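Local coordinates for DNA repair protein rhp9/CRB2 (Schizosaccharomyces pombe, PDB 2FHD) that takes part in DNA repair and probably recognises methylated histone H4 through its tandem tudor domains, at residues N10-F15 with Y24-V29; D68-T73 with S120-A125; A14-Y19 with V44-A49. All blocks are in the same frame, centred on the assembly; numbering follows the deposited sequence.

How the interactions relate
Interactions 1 and 3 belong to the first tudor domain and share Ala-14 and Phe-15 of strand 11-15; interaction 2 is a strand pairing in the second. The deepest is interaction 1, near the centre of the chain, a backbone ladder reinforced by polar side chains. Interaction 3, farther out, has no hydrogen bond between its segments and rests on an aromatic pair and small apolar groups. Interaction 2 is buried too but joins strands distant in sequence. Arg-11 ties interaction 1 to interaction 3 by a salt bridge to Asp-47, whereas interactions 1 and 2 meet by packing, Pro-25 against Ile-122 and Tyr-24 against Tyr-123.

Interaction 1: residues N10-F15 with Y24-V29; sequences NRVLAF and YPATLV
The guanidinium of Arg-11 lies over the neighbouring strand, with one face above Ala-26 O and its NH2 end beside CB of Pro-25. Its chain bends at chi2 and chi3 (-68° and -74°), which folds the group back over the strand opposite instead of letting it extend from the sheet. NH1 then meets Thr-27 OG1 at 2.8 Å, close to the guanidinium plane, although the bond is noticeably bent. Beyond this contact, Asp-47 forms a salt bridge with NH2 and Val-98 O accepts from NE.

Beneath the arginine, strands 11-15 and 23-32 pair antiparallel as the first hairpin of the tudor sheet. Val-12 and Ala-26 exchange two backbone bonds, Val-12 N to Ala-26 O and Ala-26 N to Val-12 O, both 2.8 Å; Ala-14 and Tyr-24 form the next hydrogen-bonded pair. At the other end Leu-28 N donates to Asn-10 O at 2.7 Å. The Asn-10 side chain adds a second link: ND2 reaches Leu-28 O at 2.8 Å in a nearly straight bond, with the acceptor in the plane of the amide. Asn-10 therefore grips both polar backbone atoms of Leu-28.

On the face opposite Arg-11, the contact is made by small apolar groups. CB of Ala-26 touches both CG2 of Val-12, 4.0 Å away, and CB of Ala-14, while CG1 of Val-12 lies against CB of Leu-28. On the arginine face, CD2 of Leu-13 rests against the Pro-25 ring, 4.1 Å from its CD. One face is thus joined by aliphatic packing, whereas the other combines such packing with a buried cation met by neutral acceptors and an aspartate, which would probably offset the cost of enclosing its charge.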
# COMPACT_ATOMS: atom_id res chain seq x y z
N ASN A 10 -15.40 -9.71 -9.58
CA ASN A 10 -14.05 -9.18 -9.86
C ASN A 10 -12.85 -10.17 -9.87
O ASN A 10 -11.71 -9.75 -10.15
CB ASN A 10 -13.67 -8.07 -8.91
CG ASN A 10 -14.54 -6.84 -9.11
OD1 ASN A 10 -15.75 -6.96 -9.17
ND2 ASN A 10 -13.90 -5.65 -9.26
N ARG A 11 -13.09 -11.45 -9.59
CA ARG A 11 -12.02 -12.43 -9.69
C ARG A 11 -11.56 -12.68 -11.14
O ARG A 11 -12.38 -12.98 -12.03
CB ARG A 11 -12.42 -13.73 -8.99
CG ARG A 11 -12.73 -13.57 -7.49
CD ARG A 11 -11.44 -13.24 -6.69
NE ARG A 11 -10.60 -14.40 -6.56
CZ ARG A 11 -9.34 -14.34 -6.14
NH1 ARG A 11 -8.83 -13.16 -5.89
NH2 ARG A 11 -8.59 -15.44 -5.99
N VAL A 12 -10.25 -12.61 -11.33
CA VAL A 12 -9.60 -12.77 -12.63
C VAL A 12 -8.46 -13.76 -12.51
O VAL A 12 -8.08 -14.15 -11.38
CB VAL A 12 -9.10 -11.36 -13.25
CG1 VAL A 12 -10.35 -10.48 -13.58
CG2 VAL A 12 -8.14 -10.55 -12.26
N LEU A 13 -7.95 -14.17 -13.66
CA LEU A 13 -6.67 -14.78 -13.82
C LEU A 13 -5.82 -13.69 -14.51
O LEU A 13 -6.17 -13.19 -15.59
CB LEU A 13 -6.80 -16.05 -14.69
CG LEU A 13 -7.47 -17.26 -13.98
CD1 LEU A 13 -8.01 -18.32 -14.97
CD2 LEU A 13 -6.52 -17.97 -12.94
N ALA A 14 -4.74 -13.27 -13.86
CA ALA A 14 -4.03 -12.14 -14.31
C ALA A 14 -2.61 -12.64 -14.56
O ALA A 14 -2.10 -13.51 -13.83
CB ALA A 14 -4.10 -11.03 -13.24
N PHE A 15 -1.95 -12.09 -15.58
CA PHE A 15 -0.57 -12.48 -15.89
C PHE A 15 0.38 -11.92 -14.85
O PHE A 15 0.41 -10.70 -14.67
CB PHE A 15 -0.18 -11.90 -17.24
CG PHE A 15 1.26 -12.16 -17.64
CD1 PHE A 15 1.68 -13.43 -18.02
CD2 PHE A 15 2.20 -11.11 -17.66
CE1 PHE A 15 3.03 -13.67 -18.43
CE2 PHE A 15 3.57 -11.34 -18.06
CZ PHE A 15 3.96 -12.61 -18.49
N TYR A 24 -2.24 -16.14 -12.62
CA TYR A 24 -2.70 -16.58 -11.31
C TYR A 24 -4.05 -15.96 -10.97
O TYR A 24 -4.39 -14.90 -11.54
CB TYR A 24 -1.70 -16.20 -10.22
CG TYR A 24 -0.40 -16.93 -10.25
CD1 TYR A 24 -0.23 -18.16 -9.65
CD2 TYR A 24 0.71 -16.37 -10.86
CE1 TYR A 24 1.02 -18.84 -9.71
CE2 TYR A 24 1.92 -16.99 -10.90
CZ TYR A 24 2.09 -18.23 -10.34
OH TYR A 24 3.39 -18.80 -10.39
N PRO A 25 -4.76 -16.54 -9.99
CA PRO A 25 -6.01 -15.91 -9.43
C PRO A 25 -5.72 -14.51 -8.82
O PRO A 25 -4.75 -14.32 -8.10
CB PRO A 25 -6.46 -16.93 -8.35
CG PRO A 25 -5.88 -18.27 -8.81
CD PRO A 25 -4.48 -17.85 -9.33
N ALA A 26 -6.57 -13.52 -9.09
CA ALA A 26 -6.34 -12.22 -8.52
C ALA A 26 -7.74 -11.61 -8.44
O ALA A 26 -8.72 -12.18 -8.97
CB ALA A 26 -5.48 -11.45 -9.43
N THR A 27 -7.82 -10.44 -7.82
CA THR A 27 -8.99 -9.58 -7.84
C THR A 27 -8.72 -8.33 -8.70
O THR A 27 -7.69 -7.65 -8.56
CB THR A 27 -9.24 -9.20 -6.40
OG1 THR A 27 -9.52 -10.42 -5.68
CG2 THR A 27 -10.47 -8.25 -6.22
N LEU A 28 -9.61 -8.07 -9.66
CA LEU A 28 -9.63 -6.80 -10.38
C LEU A 28 -10.03 -5.64 -9.40
O LEU A 28 -11.15 -5.62 -8.86
CB LEU A 28 -10.61 -6.86 -11.58
CG LEU A 28 -10.75 -5.62 -12.49
CD1 LEU A 28 -9.39 -5.04 -12.81
CD2 LEU A 28 -11.60 -5.84 -13.78
N VAL A 29 -9.10 -4.73 -9.20
CA VAL A 29 -9.19 -3.72 -8.19
C VAL A 29 -9.77 -2.40 -8.79
O VAL A 29 -10.67 -1.77 -8.21
CB VAL A 29 -7.77 -3.51 -7.49
CG1 VAL A 29 -7.81 -2.30 -6.60
CG2 VAL A 29 -7.37 -4.65 -6.64

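Interaction 2: residues D68-T73 with S120-A125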
# COMPACT_ATOMS: atom_id res chain seq x y z
N ASP A 68 -10.45 -27.07 -20.26
CA ASP A 68 -9.36 -26.10 -20.10
C ASP A 68 -8.21 -26.88 -19.54
O ASP A 68 -8.39 -27.74 -18.62
CB ASP A 68 -9.67 -24.96 -19.08
CG ASP A 68 -10.66 -23.93 -19.57
OD1 ASP A 68 -10.94 -23.79 -20.80
OD2 ASP A 68 -11.19 -23.20 -18.69
N VAL A 69 -7.01 -26.57 -20.05
CA VAL A 69 -5.78 -27.14 -19.55
C VAL A 69 -5.18 -26.15 -18.51
O VAL A 69 -4.83 -24.99 -18.85
CB VAL A 69 -4.79 -27.42 -20.77
CG1 VAL A 69 -3.39 -27.75 -20.35
CG2 VAL A 69 -5.32 -28.56 -21.62
N VAL A 70 -4.99 -26.64 -17.28
CA VAL A 70 -4.51 -25.84 -16.20
C VAL A 70 -3.50 -26.61 -15.34
O VAL A 70 -3.34 -27.82 -15.49
CB VAL A 70 -5.69 -25.41 -15.32
CG1 VAL A 70 -6.71 -24.66 -16.15
CG2 VAL A 70 -6.35 -26.65 -14.63
N GLN A 71 -2.84 -25.93 -14.42
CA GLN A 71 -2.08 -26.62 -13.38
C GLN A 71 -2.65 -26.30 -12.04
O GLN A 71 -3.57 -25.46 -11.93
CB GLN A 71 -0.64 -26.24 -13.49
CG GLN A 71 -0.15 -26.84 -14.74
CD GLN A 71 0.99 -26.15 -15.37
OE1 GLN A 71 2.09 -26.58 -15.17
NE2 GLN A 71 0.74 -25.12 -16.18
N SER A 72 -2.18 -27.02 -11.02
CA SER A 72 -2.58 -26.73 -9.64
C SER A 72 -1.31 -26.84 -8.81
O SER A 72 -0.45 -27.68 -9.05
CB SER A 72 -3.69 -27.67 -9.15
OG SER A 72 -3.71 -27.79 -7.75
N THR A 73 -1.17 -25.87 -7.96
CA THR A 73 -0.22 -25.79 -6.87
C THR A 73 -0.01 -27.07 -5.94
O THR A 73 1.04 -27.23 -5.38
CB THR A 73 -0.70 -24.49 -6.11
OG1 THR A 73 0.18 -23.40 -6.38
CG2 THR A 73 -0.98 -24.68 -4.76
N SER A 120 -8.59 -21.95 -5.70
CA SER A 120 -7.51 -20.95 -5.40
C SER A 120 -6.08 -21.44 -5.72
O SER A 120 -5.13 -20.63 -5.80
CB SER A 120 -7.51 -20.56 -3.92
OG SER A 120 -7.16 -21.68 -3.06
N THR A 121 -5.96 -22.74 -5.95
CA THR A 121 -4.70 -23.48 -6.22
C THR A 121 -4.36 -23.48 -7.76
O THR A 121 -3.26 -23.77 -8.21
CB THR A 121 -5.03 -24.90 -5.62
OG1 THR A 121 -4.27 -25.25 -4.45
CG2 THR A 121 -5.30 -25.91 -6.56
N ILE A 122 -5.32 -23.10 -8.59
CA ILE A 122 -5.11 -23.01 -10.02
C ILE A 122 -4.07 -22.01 -10.45
O ILE A 122 -3.97 -20.89 -9.92
CB ILE A 122 -6.46 -22.70 -10.74
CG1 ILE A 122 -7.44 -23.86 -10.48
CG2 ILE A 122 -6.32 -22.39 -12.27
CD1 ILE A 122 -7.04 -25.24 -11.06
N TYR A 123 -3.29 -22.38 -11.46
CA TYR A 123 -2.48 -21.40 -12.18
C TYR A 123 -2.36 -21.89 -13.59
O TYR A 123 -2.65 -23.06 -13.86
CB TYR A 123 -1.13 -21.16 -11.53
CG TYR A 123 -0.16 -22.35 -11.53
CD1 TYR A 123 0.91 -22.41 -12.42
CD2 TYR A 123 -0.33 -23.43 -10.63
CE1 TYR A 123 1.82 -23.49 -12.42
CE2 TYR A 123 0.57 -24.52 -10.62
CZ TYR A 123 1.64 -24.53 -11.51
OH TYR A 123 2.53 -25.61 -11.48
N VAL A 124 -2.04 -20.98 -14.51
CA VAL A 124 -2.22 -21.28 -15.93
C VAL A 124 -1.06 -20.80 -16.77
O VAL A 124 -0.60 -19.65 -16.61
CB VAL A 124 -3.58 -20.76 -16.50
CG1 VAL A 124 -3.90 -21.49 -17.82
CG2 VAL A 124 -4.71 -21.03 -15.54
N ALA A 125 -0.57 -21.67 -17.64
CA ALA A 125 0.45 -21.29 -18.54
C ALA A 125 -0.12 -20.32 -19.56
O ALA A 125 -1.20 -20.54 -20.12
CB ALA A 125 1.03 -22.49 -19.21
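Gln-71 and Tyr-123 form an antiparallel hydrogen-bonded pair where strand 122-123 closes along strand 69-72, the first and last strands of the SH3-like tudor fold meeting in the second domain. Among the backbone bonds, Gln-71 N donates to Tyr-123 O at 2.9 Å. The return bond runs from Tyr-123 N to Gln-71 O at 3.1 Å. Farther along, Thr-73 N donates to Thr-121 O at 3.0 Å, extending the link past the short strand.

The aromatic contact is a CH-pi interaction. CB of Gln-71 lies over one face of the Tyr-123 ring, 3.7 Å from its centroid, while the backbone of Ser-72 and Thr-73 runs past the ring edge at CE2. Tyr-123 takes a chi1 of 66°, with CG between the backbone N and the carbonyl carbon, and this swings the ring across to the neighbouring strand. Its hydroxyl hydrogen-bonds to Gly-76 O, and Phe-22 adds an edge-to-face ring contact. An alanine at Tyr-123 is likely to open a gap beneath CB of Gln-71 and deprive Gly-76 O of its hydroxyl partner.

Apolar packing involves Val-70, whose branches part: CG1 approaches CG2 of Val-124 at 4.2 Å, and Leu-108 and Val-82 belong to the same core. The other branch, CG2, touches CD1 of Ile-122 at 3.9 Å.

Interaction 3: residues A14-Y19 with V44-A49; sequences AFFKGY and VQFDDA
Phe-46 reaches across to Ala-14 and the ring of Phe-16. From CB, its CG points away from the carbonyl carbon and lies beside the backbone N (chi1 -69°), which directs the ring toward segment 14-19. Along one side, CE1 comes to 3.6 Å from Ala-14 O, with the oxygen at the ring edge and in its plane; on the other, CE2 lies 3.9 Å from CD1 of Phe-16. The tip, CZ, fits between CB of Ala-14, at 4.0 Å, and CB of Phe-16.

The two phenylalanines form a T-shaped stack. Phe-16 presents its edge to a face of Phe-46, with planes at 87° and centroids 5.5 Å apart, and CD1 stands over the rim rather than the middle of that face. Closer to the strands, CB of Ala-14 packs against CG1 of Val-44 at 3.6 Å. The contact links strands 11-15 and 41-46 across strand 23-32 in the sheet of the first, SH3-like tudor domain: Ala-26 touches Phe-46, and Tyr-24 touches Phe-16.

Just past the ring the chain reverses in a type I turn from Phe-46 to Ala-49, closed by a bond from Ala-49 N to Phe-46 O. With no hydrogen bond crossing between the segments, this contact depends on shape and dispersion, probably aided by the weak polarity of ring hydrogens that face a ring and the Ala-14 carbonyl oxygen.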
# COMPACT_ATOMS: atom_id res chain seq x y z
N ALA A 14 -4.74 -13.27 -13.86
CA ALA A 14 -4.03 -12.14 -14.31
C ALA A 14 -2.61 -12.64 -14.56
O ALA A 14 -2.10 -13.51 -13.83
CB ALA A 14 -4.10 -11.03 -13.24
N PHE A 15 -1.95 -12.09 -15.58
CA PHE A 15 -0.57 -12.48 -15.89
C PHE A 15 0.38 -11.92 -14.85
O PHE A 15 0.41 -10.70 -14.67
CB PHE A 15 -0.18 -11.90 -17.24
CG PHE A 15 1.26 -12.16 -17.64
CD1 PHE A 15 1.68 -13.43 -18.02
CD2 PHE A 15 2.20 -11.11 -17.66
CE1 PHE A 15 3.03 -13.67 -18.43
CE2 PHE A 15 3.57 -11.34 -18.06
CZ PHE A 15 3.96 -12.61 -18.49
N PHE A 16 1.15 -12.78 -14.21
CA PHE A 16 2.13 -12.35 -13.25
C PHE A 16 3.44 -12.07 -13.98
O PHE A 16 4.06 -12.96 -14.56
CB PHE A 16 2.29 -13.38 -12.13
CG PHE A 16 3.33 -13.00 -11.12
CD1 PHE A 16 3.08 -11.99 -10.18
CD2 PHE A 16 4.59 -13.62 -11.11
CE1 PHE A 16 4.07 -11.61 -9.23
CE2 PHE A 16 5.57 -13.27 -10.17
CZ PHE A 16 5.30 -12.24 -9.22
N LYS A 17 3.82 -10.78 -13.91
CA LYS A 17 4.85 -10.15 -14.75
C LYS A 17 6.28 -10.38 -14.25
O LYS A 17 7.25 -10.21 -15.04
CB LYS A 17 4.56 -8.65 -14.91
CG LYS A 17 3.59 -8.32 -16.10
CD LYS A 17 2.84 -7.01 -16.02
CE LYS A 17 3.62 -5.98 -15.31
NZ LYS A 17 2.90 -4.69 -15.48
N GLY A 18 6.38 -10.77 -12.96
CA GLY A 18 7.59 -11.29 -12.32
C GLY A 18 7.92 -12.70 -12.79
O GLY A 18 7.32 -13.19 -13.76
N TYR A 19 8.85 -13.38 -12.10
CA TYR A 19 9.65 -14.40 -12.81
C TYR A 19 9.72 -15.90 -12.47
O TYR A 19 10.82 -16.49 -12.55
CB TYR A 19 11.06 -13.88 -13.16
CG TYR A 19 11.23 -13.44 -14.63
CD1 TYR A 19 12.52 -13.45 -15.25
CD2 TYR A 19 10.11 -13.03 -15.40
CE1 TYR A 19 12.68 -13.05 -16.59
CE2 TYR A 19 10.26 -12.62 -16.73
CZ TYR A 19 11.54 -12.63 -17.32
OH TYR A 19 11.64 -12.23 -18.63
N VAL A 44 -4.71 -5.03 -10.45
CA VAL A 44 -5.11 -6.36 -10.04
C VAL A 44 -4.32 -6.66 -8.75
O VAL A 44 -3.22 -6.18 -8.55
CB VAL A 44 -4.77 -7.23 -11.28
CG1 VAL A 44 -3.62 -8.12 -11.12
CG2 VAL A 44 -5.98 -7.61 -12.18
N GLN A 45 -4.94 -7.44 -7.86
CA GLN A 45 -4.30 -7.93 -6.61
C GLN A 45 -4.19 -9.50 -6.55
O GLN A 45 -5.16 -10.19 -6.63
CB GLN A 45 -5.08 -7.42 -5.41
CG GLN A 45 -4.30 -7.50 -4.14
CD GLN A 45 -5.05 -6.86 -2.96
OE1 GLN A 45 -6.29 -6.89 -2.86
NE2 GLN A 45 -4.29 -6.29 -2.07
N PHE A 46 -2.99 -10.03 -6.39
CA PHE A 46 -2.81 -11.47 -6.24
C PHE A 46 -3.19 -11.88 -4.80
O PHE A 46 -3.47 -11.03 -3.94
CB PHE A 46 -1.37 -11.78 -6.65
CG PHE A 46 -1.16 -11.59 -8.11
CD1 PHE A 46 -1.71 -12.52 -9.04
CD2 PHE A 46 -0.53 -10.42 -8.61
CE1 PHE A 46 -1.54 -12.34 -10.42
CE2 PHE A 46 -0.36 -10.22 -10.02
CZ PHE A 46 -0.85 -11.18 -10.92
N ASP A 47 -3.26 -13.17 -4.58
CA ASP A 47 -3.84 -13.72 -3.34
C ASP A 47 -2.84 -13.55 -2.17
O ASP A 47 -3.25 -13.59 -1.01
CB ASP A 47 -4.32 -15.20 -3.55
CG ASP A 47 -5.60 -15.29 -4.45
OD1 ASP A 47 -6.24 -14.22 -4.70
OD2 ASP A 47 -5.99 -16.41 -4.92
N ASP A 48 -1.56 -13.27 -2.47
CA ASP A 48 -0.62 -12.85 -1.42
C ASP A 48 -0.66 -11.32 -1.19
O ASP A 48 0.21 -10.79 -0.52
CB ASP A 48 0.78 -13.24 -1.74
CG ASP A 48 1.31 -12.56 -2.99
OD1 ASP A 48 0.73 -11.55 -3.49
OD2 ASP A 48 2.35 -13.00 -3.50
N ALA A 49 -1.70 -10.64 -1.68
CA ALA A 49 -1.85 -9.19 -1.65
C ALA A 49 -0.93 -8.33 -2.51
O ALA A 49 -1.09 -7.15 -2.53
CB ALA A 49 -2.05 -8.60 -0.16